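Long-range contact in N2152 (PDB 5U22), which probably hydrolyses arabinose-containing glycosides, as a family 39 glycoside hydrolase of an anaerobic rumen fungus built from a TIM barrel and a beta sandwich: residues S260-I265 and W303-W308. Sequence-based numbering, arbitrary orientation.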
loop_
_atom_site.group_PDB
_atom_site.type_symbol
_atom_site.label_atom_id
_atom_site.label_comp_id
_atom_site.label_asym_id
_atom_site.label_seq_id
_atom_site.Cartn_x
_atom_site.Cartn_y
_atom_site.Cartn_z
ATOM N N SER A 260 10.190 7.705 -4.275
ATOM C CA SER A 260 9.276 7.966 -3.168
ATOM C C SER A 260 8.669 6.670 -2.653
ATOM O O SER A 260 8.638 6.419 -1.438
ATOM C CB SER A 260 8.179 8.924 -3.616
ATOM O OG SER A 260 7.165 8.977 -2.632
ATOM N N SER A 261 8.206 5.823 -3.576
ATOM C CA SER A 261 7.470 4.615 -3.210
ATOM C C SER A 261 8.326 3.657 -2.399
ATOM O O SER A 261 7.818 2.972 -1.502
ATOM C CB SER A 261 6.949 3.928 -4.473
ATOM O OG SER A 261 6.155 4.826 -5.236
ATOM N N ALA A 262 9.628 3.587 -2.703
ATOM C CA ALA A 262 10.506 2.683 -1.966
ATOM C C ALA A 262 10.415 2.903 -0.461
ATOM O O ALA A 262 10.534 1.954 0.317
ATOM C CB ALA A 262 11.952 2.869 -2.422
ATOM N N ARG A 263 10.213 4.148 -0.035
ATOM C CA ARG A 263 10.198 4.441 1.395
ATOM C C ARG A 263 8.919 3.947 2.051
ATOM O O ARG A 263 8.952 3.432 3.174
ATOM C CB ARG A 263 10.362 5.941 1.621
ATOM C CG ARG A 263 11.565 6.550 0.923
ATOM C CD ARG A 263 11.442 8.093 0.885
ATOM N NE ARG A 263 10.221 8.557 0.218
ATOM C CZ ARG A 263 9.848 9.828 0.168
ATOM N NH1 ARG A 263 10.611 10.757 0.744
ATOM N NH2 ARG A 263 8.717 10.174 -0.455
ATOM N N PHE A 264 7.778 4.110 1.378
ATOM C CA PHE A 264 6.527 3.577 1.913
ATOM C C PHE A 264 6.579 2.059 1.982
ATOM O O PHE A 264 6.180 1.444 2.980
ATOM C CB PHE A 264 5.351 4.015 1.040
ATOM C CG PHE A 264 5.009 5.486 1.148
ATOM C CD1 PHE A 264 4.202 5.948 2.176
ATOM C CD2 PHE A 264 5.483 6.396 0.217
ATOM C CE1 PHE A 264 3.874 7.287 2.282
ATOM C CE2 PHE A 264 5.162 7.752 0.313
ATOM C CZ PHE A 264 4.357 8.199 1.348
ATOM N N ILE A 265 7.068 1.439 0.914
ATOM C CA ILE A 265 7.209 -0.010 0.898
ATOM C C ILE A 265 8.096 -0.468 2.049
ATOM O O ILE A 265 7.727 -1.357 2.825
ATOM C CB ILE A 265 7.756 -0.471 -0.464
ATOM C CG1 ILE A 265 6.692 -0.299 -1.553
ATOM C CG2 ILE A 265 8.254 -1.906 -0.383
ATOM C CD1 ILE A 265 7.237 -0.386 -2.975
ATOM N N TRP A 303 5.690 1.226 -12.512
ATOM C CA TRP A 303 5.277 -0.145 -12.798
ATOM C C TRP A 303 6.447 -1.096 -12.610
ATOM O O TRP A 303 6.329 -2.136 -11.956
ATOM C CB TRP A 303 4.730 -0.247 -14.219
ATOM C CG TRP A 303 4.039 -1.545 -14.472
ATOM C CD1 TRP A 303 2.699 -1.793 -14.360
ATOM C CD2 TRP A 303 4.645 -2.781 -14.884
ATOM N NE1 TRP A 303 2.438 -3.104 -14.673
ATOM C CE2 TRP A 303 3.614 -3.731 -14.999
ATOM C CE3 TRP A 303 5.959 -3.174 -15.171
ATOM C CZ2 TRP A 303 3.856 -5.061 -15.380
ATOM C CZ3 TRP A 303 6.198 -4.498 -15.549
ATOM C CH2 TRP A 303 5.148 -5.421 -15.652
ATOM N N TYR A 304 7.607 -0.727 -13.148
ATOM C CA TYR A 304 8.764 -1.609 -13.066
ATOM C C TYR A 304 9.269 -1.747 -11.632
ATOM O O TYR A 304 9.697 -2.837 -11.228
ATOM C CB TYR A 304 9.862 -1.101 -13.994
ATOM C CG TYR A 304 9.510 -1.290 -15.453
ATOM C CD1 TYR A 304 8.944 -0.256 -16.194
ATOM C CD2 TYR A 304 9.732 -2.514 -16.082
ATOM C CE1 TYR A 304 8.613 -0.438 -17.541
ATOM C CE2 TYR A 304 9.407 -2.698 -17.427
ATOM C CZ TYR A 304 8.857 -1.655 -18.143
ATOM O OH TYR A 304 8.535 -1.859 -19.470
ATOM N N PHE A 305 9.215 -0.665 -10.839
ATOM C CA PHE A 305 9.613 -0.781 -9.439
ATOM C C PHE A 305 8.668 -1.708 -8.680
ATOM O O PHE A 305 9.119 -2.588 -7.934
ATOM C CB PHE A 305 9.693 0.597 -8.755
ATOM C CG PHE A 305 10.418 0.564 -7.428
ATOM C CD1 PHE A 305 11.804 0.454 -7.381
ATOM C CD2 PHE A 305 9.717 0.617 -6.231
ATOM C CE1 PHE A 305 12.473 0.401 -6.170
ATOM C CE2 PHE A 305 10.381 0.574 -5.011
ATOM C CZ PHE A 305 11.761 0.454 -4.982
ATOM N N TYR A 306 7.355 -1.558 -8.887
ATOM C CA TYR A 306 6.411 -2.433 -8.204
ATOM C C TYR A 306 6.468 -3.861 -8.736
ATOM O O TYR A 306 6.109 -4.795 -8.013
ATOM C CB TYR A 306 4.999 -1.840 -8.295
ATOM C CG TYR A 306 4.768 -0.793 -7.217
ATOM C CD1 TYR A 306 5.303 0.489 -7.328
ATOM C CD2 TYR A 306 4.046 -1.104 -6.073
ATOM C CE1 TYR A 306 5.099 1.435 -6.324
ATOM C CE2 TYR A 306 3.833 -0.170 -5.075
ATOM C CZ TYR A 306 4.361 1.092 -5.200
ATOM O OH TYR A 306 4.121 2.002 -4.193
ATOM N N LYS A 307 6.927 -4.057 -9.975
ATOM C CA LYS A 307 7.140 -5.415 -10.467
ATOM C C LYS A 307 8.269 -6.095 -9.700
ATOM O O LYS A 307 8.146 -7.262 -9.299
ATOM C CB LYS A 307 7.428 -5.377 -11.970
ATOM C CG LYS A 307 7.877 -6.719 -12.570
ATOM C CD LYS A 307 6.732 -7.697 -12.712
ATOM C CE LYS A 307 7.198 -9.003 -13.388
ATOM N NZ LYS A 307 6.376 -10.154 -12.962
ATOM N N TRP A 308 9.382 -5.381 -9.492
ATOM C CA TRP A 308 10.454 -5.897 -8.641
ATOM C C TRP A 308 9.907 -6.302 -7.284
ATOM O O TRP A 308 10.216 -7.379 -6.758
ATOM C CB TRP A 308 11.522 -4.828 -8.440
ATOM C CG TRP A 308 12.415 -4.554 -9.582
ATOM C CD1 TRP A 308 12.553 -5.278 -10.723
ATOM C CD2 TRP A 308 13.314 -3.451 -9.686
ATOM N NE1 TRP A 308 13.502 -4.696 -11.537
ATOM C CE2 TRP A 308 13.981 -3.570 -10.920
ATOM C CE3 TRP A 308 13.620 -2.368 -8.851
ATOM C CZ2 TRP A 308 14.945 -2.649 -11.341
ATOM C CZ3 TRP A 308 14.574 -1.457 -9.269
ATOM C CH2 TRP A 308 15.225 -1.602 -10.502
HETATM O O HOH W 1 3.454 4.878 -5.209
#
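Ile265 reaches two rings of the other helix, its CD1 methyl lying between Phe305 and Tyr306. Over one face of Tyr306 the methyl makes a CH-pi contact, 4.2 Å from CD1 to the ring centroid and 24° off the ring normal. At Phe305 the same CD1 meets the ring edge, 3.9 Å from CE2. The longer arm of isoleucine suits this place: CG1, anti to the carbonyl carbon, carries CD1 across to both rings. Ala262, whose CA is the nearest to that of Phe305 across the two segments, brings its CB within 3.5 Å of Phe305 CZ; its small side chain lets the phenyl ring, swung anti to its own backbone N (chi1 -166°), come close to helix 258-270. The axes of the two segments, inclined at 28°, lie 10.9 Å apart, a wide spacing that Phe305 and Tyr306 bridge with their rings.

The polar part lies at the far end of Tyr306. Its OH sits 3.4 Å from Ser261 CB, while Ser261 OG lies at the ring edge. A water joins the two hydroxyls, donating to Ser261 OG at 2.7 Å and standing 3.1 Å from Tyr306 OH. Each hydroxyl has a further partner: Gln257 O for Ser261 and Tyr247 OH, on barrel strand 242-247, for Tyr306.

Phe305 also touches Ile345 and Ile376, and Ile265 touches Ala332, all on strands of the beta sandwich, so the helix pair packs where barrel and sandwich adjoin. The direct contact is largely apolar, and the polar link between the helices runs through a water, their buried hydroxyls being satisfied by it and by neighbouring groups.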